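Local coordinates for protein toll (Drosophila melanogaster, PDB 4LXR) that serves as the cell-surface receptor for the activated cytokine Spaetzle C-106, triggering antifungal defence and setting dorsal-ventral polarity in the embryo, at residues Ala251-Ser256 with Asn275-Leu280. Residues are numbered along the deposited sequence; the frame is centred on the assembly and turned at random.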
ATOM      1  N   ALA A 251     -13.241 -25.751   5.218  1.00 22.95           N
ATOM      2  CA  ALA A 251     -14.198 -25.697   4.128  1.00 20.04           C
ATOM      3  C   ALA A 251     -15.201 -26.841   4.165  1.00 26.24           C
ATOM      4  O   ALA A 251     -15.583 -27.372   3.135  1.00 24.14           O
ATOM      5  CB  ALA A 251     -13.470 -25.635   2.775  1.00 18.57           C
ATOM      6  N   ASN A 252     -15.615 -27.220   5.365  1.00 25.56           N
ATOM      7  CA  ASN A 252     -16.655 -28.215   5.523  1.00 26.18           C
ATOM      8  C   ASN A 252     -17.940 -27.585   6.070  1.00 32.06           C
ATOM      9  O   ASN A 252     -18.108 -26.361   6.027  1.00 29.72           O
ATOM     10  CB  ASN A 252     -16.159 -29.397   6.376  1.00 25.43           C
ATOM     11  CG  ASN A 252     -15.256 -30.340   5.583  1.00 25.06           C
ATOM     12  OD1 ASN A 252     -15.685 -30.915   4.579  1.00 26.96           O
ATOM     13  ND2 ASN A 252     -13.998 -30.474   6.004  1.00 16.94           N
ATOM     14  N   LEU A 253     -18.847 -28.412   6.573  1.00 32.55           N
ATOM     15  CA  LEU A 253     -20.186 -27.948   6.912  1.00 31.29           C
ATOM     16  C   LEU A 253     -20.558 -28.215   8.372  1.00 28.80           C
ATOM     17  O   LEU A 253     -21.712 -28.545   8.667  1.00 30.48           O
ATOM     18  CB  LEU A 253     -21.211 -28.624   5.989  1.00 30.86           C
ATOM     19  CG  LEU A 253     -21.017 -28.415   4.481  1.00 35.19           C
ATOM     20  CD1 LEU A 253     -21.894 -29.355   3.668  1.00 35.76           C
ATOM     21  CD2 LEU A 253     -21.325 -26.979   4.118  1.00 34.70           C
ATOM     22  N   PHE A 254     -19.600 -28.082   9.290  1.00 27.02           N
ATOM     23  CA  PHE A 254     -19.868 -28.422  10.695  1.00 32.13           C
ATOM     24  C   PHE A 254     -20.777 -27.412  11.375  1.00 38.59           C
ATOM     25  O   PHE A 254     -20.585 -26.200  11.234  1.00 40.43           O
ATOM     26  CB  PHE A 254     -18.575 -28.515  11.505  1.00 28.39           C
ATOM     27  CG  PHE A 254     -17.609 -29.542  10.992  1.00 26.91           C
ATOM     28  CD1 PHE A 254     -17.818 -30.903  11.239  1.00 34.63           C
ATOM     29  CD2 PHE A 254     -16.495 -29.156  10.271  1.00 22.06           C
ATOM     30  CE1 PHE A 254     -16.931 -31.859  10.773  1.00 31.33           C
ATOM     31  CE2 PHE A 254     -15.591 -30.110   9.800  1.00 23.98           C
ATOM     32  CZ  PHE A 254     -15.811 -31.458  10.052  1.00 27.67           C
ATOM     33  N   ARG A 255     -21.756 -27.901  12.134  1.00 33.65           N
ATOM     34  CA  ARG A 255     -22.510 -27.008  13.012  1.00 38.16           C
ATOM     35  C   ARG A 255     -22.094 -27.208  14.467  1.00 40.91           C
ATOM     36  O   ARG A 255     -22.402 -26.379  15.333  1.00 39.74           O
ATOM     37  CB  ARG A 255     -24.020 -27.158  12.803  1.00 38.54           C
ATOM     38  CG  ARG A 255     -24.418 -26.959  11.340  1.00 40.66           C
ATOM     39  CD  ARG A 255     -25.898 -26.712  11.174  1.00 51.61           C
ATOM     40  NE  ARG A 255     -26.134 -25.378  10.631  1.00 57.69           N
ATOM     41  CZ  ARG A 255     -26.408 -25.128   9.354  1.00 55.79           C
ATOM     42  NH1 ARG A 255     -26.499 -26.133   8.483  1.00 43.91           N
ATOM     43  NH2 ARG A 255     -26.599 -23.873   8.950  1.00 55.82           N
ATOM     44  N   SER A 256     -21.375 -28.306  14.712  1.00 32.17           N
ATOM     45  CA  SER A 256     -20.734 -28.584  15.998  1.00 32.65           C
ATOM     46  C   SER A 256     -19.620 -29.611  15.781  1.00 37.06           C
ATOM     47  O   SER A 256     -19.574 -30.282  14.751  1.00 37.93           O
ATOM     48  CB  SER A 256     -21.751 -29.116  17.005  1.00 34.98           C
ATOM     49  OG  SER A 256     -22.224 -30.387  16.603  1.00 39.68           O
ATOM     50  N   ASN A 275     -12.745 -21.352   7.148  1.00 25.93           N
ATOM     51  CA  ASN A 275     -13.791 -21.224   6.138  1.00 19.54           C
ATOM     52  C   ASN A 275     -14.829 -22.338   6.179  1.00 27.50           C
ATOM     53  O   ASN A 275     -15.218 -22.899   5.152  1.00 21.91           O
ATOM     54  CB  ASN A 275     -13.181 -21.116   4.748  1.00 17.85           C
ATOM     55  CG  ASN A 275     -12.323 -19.893   4.607  1.00 26.09           C
ATOM     56  OD1 ASN A 275     -12.789 -18.766   4.842  1.00 30.59           O
ATOM     57  ND2 ASN A 275     -11.055 -20.094   4.248  1.00 16.82           N
ATOM     58  N   ASN A 276     -15.268 -22.665   7.381  1.00 17.07           N
ATOM     59  CA  ASN A 276     -16.418 -23.517   7.514  1.00 19.52           C
ATOM     60  C   ASN A 276     -17.565 -22.817   6.762  1.00 31.04           C
ATOM     61  O   ASN A 276     -17.697 -21.592   6.814  1.00 26.23           O
ATOM     62  CB  ASN A 276     -16.718 -23.697   8.994  1.00 24.28           C
ATOM     63  CG  ASN A 276     -17.639 -24.864   9.270  1.00 32.65           C
ATOM     64  OD1 ASN A 276     -17.250 -26.025   9.137  1.00 29.28           O
ATOM     65  ND2 ASN A 276     -18.859 -24.562   9.687  1.00 30.01           N
ATOM     66  N   ARG A 277     -18.374 -23.589   6.043  1.00 36.56           N
ATOM     67  CA  ARG A 277     -19.326 -23.017   5.093  1.00 30.85           C
ATOM     68  C   ARG A 277     -20.676 -22.724   5.722  1.00 31.25           C
ATOM     69  O   ARG A 277     -21.566 -22.199   5.065  1.00 35.80           O
ATOM     70  CB  ARG A 277     -19.483 -23.927   3.867  1.00 32.60           C
ATOM     71  CG  ARG A 277     -18.164 -24.220   3.125  1.00 31.11           C
ATOM     72  CD  ARG A 277     -17.465 -22.940   2.625  1.00 32.62           C
ATOM     73  NE  ARG A 277     -16.300 -23.255   1.795  1.00 25.57           N
ATOM     74  CZ  ARG A 277     -15.385 -22.382   1.386  1.00 24.38           C
ATOM     75  NH1 ARG A 277     -15.468 -21.098   1.722  1.00 23.72           N
ATOM     76  NH2 ARG A 277     -14.374 -22.800   0.631  1.00 21.27           N
ATOM     77  N   VAL A 278     -20.828 -23.074   6.995  1.00 35.46           N
ATOM     78  CA  VAL A 278     -22.007 -22.683   7.769  1.00 38.57           C
ATOM     79  C   VAL A 278     -21.535 -22.102   9.102  1.00 34.00           C
ATOM     80  O   VAL A 278     -20.370 -22.224   9.450  1.00 37.78           O
ATOM     81  CB  VAL A 278     -23.011 -23.869   8.015  1.00 33.14           C
ATOM     82  CG1 VAL A 278     -23.690 -24.283   6.721  1.00 30.67           C
ATOM     83  CG2 VAL A 278     -22.320 -25.054   8.694  1.00 25.21           C
ATOM     84  N   PRO A 279     -22.427 -21.433   9.835  1.00 41.71           N
ATOM     85  CA  PRO A 279     -22.001 -20.989  11.167  1.00 43.22           C
ATOM     86  C   PRO A 279     -21.727 -22.151  12.119  1.00 35.84           C
ATOM     87  O   PRO A 279     -22.539 -23.063  12.270  1.00 32.10           O
ATOM     88  CB  PRO A 279     -23.203 -20.175  11.665  1.00 41.89           C
ATOM     89  CG  PRO A 279     -23.866 -19.689  10.418  1.00 39.88           C
ATOM     90  CD  PRO A 279     -23.688 -20.795   9.414  1.00 42.49           C
ATOM     91  N   LEU A 280     -20.566 -22.103  12.753  1.00 34.35           N
ATOM     92  CA  LEU A 280     -20.217 -23.032  13.813  1.00 32.65           C
ATOM     93  C   LEU A 280     -20.119 -22.187  15.084  1.00 30.44           C
ATOM     94  O   LEU A 280     -19.162 -21.438  15.264  1.00 34.89           O
ATOM     95  CB  LEU A 280     -18.872 -23.703  13.489  1.00 30.70           C
ATOM     96  CG  LEU A 280     -18.156 -24.516  14.566  1.00 28.55           C
ATOM     97  CD1 LEU A 280     -19.036 -25.653  15.020  1.00 32.93           C
ATOM     98  CD2 LEU A 280     -16.829 -25.037  14.042  1.00 20.86           C
TER
HETATM   99  O   HOH W   1     -14.829 -26.384   7.796  1.00 22.99           O
HETATM  100  O   HOH W   2     -23.437 -24.033  15.371  1.00 32.03           O
HETATM  101  O   HOH W   3     -25.086 -23.107  11.950  1.00 55.50           O
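Asn276 reaches across to the backbone of Phe254 and joins two successive coils of the leucine-rich-repeat solenoid, LRR 5 and LRR 6, just past their short parallel strands; it is a worked example of how a buried asparagine, recurring from repeat to repeat, ties one coil of this fold to the next through the backbone. Its CG stands anti to the backbone N (chi1 -164°), which turns the amide toward the preceding coil. There OD1 accepts a hydrogen bond from Phe254 N at 3.1 Å, in its carbonyl plane on a lone pair, while ND2 donates to Phe254 O at 2.8 Å. The same ND2 also donates to Val278 O within its own coil, approaching from above that carbonyl's plane, and a water bridges OD1 to Asn252 N. With an alanine here, Phe254 N and O would probably both lose their mates, and the Val278 carbonyl its side-chain donor. Asn252 fills the equivalent position one repeat earlier, its OD1 accepting from the backbone N of Asn228 and of Ile230.

Backbone bonding adds a nearly straight link, Arg277 N to Asn252 O at 2.8 Å (168° at the hydrogen), and Ala251 CA makes a CH...O contact with Asn275 O. Farther along, a water joins Arg255 NE to Pro279 O.

Van der Waals packing fills in around these bonds. Leu253 CD2 touches Arg277 CB at 3.6 Å, and Arg255, bent at chi3, lays one guanidinium face over Val278. Leu280 CD1 rests on the Arg255 carbonyl. The guanidinium of Arg277 passes Ala251 CB and hydrogen-bonds through NH1 to the carbonyl O of Phe60 of a Spaetzle chain, so this junction borders the ligand. Phe254, buried like Asn276, presents its ring edge to the Asn276 amide, the two planes 14° apart, with CD2 3.4 Å from OD1.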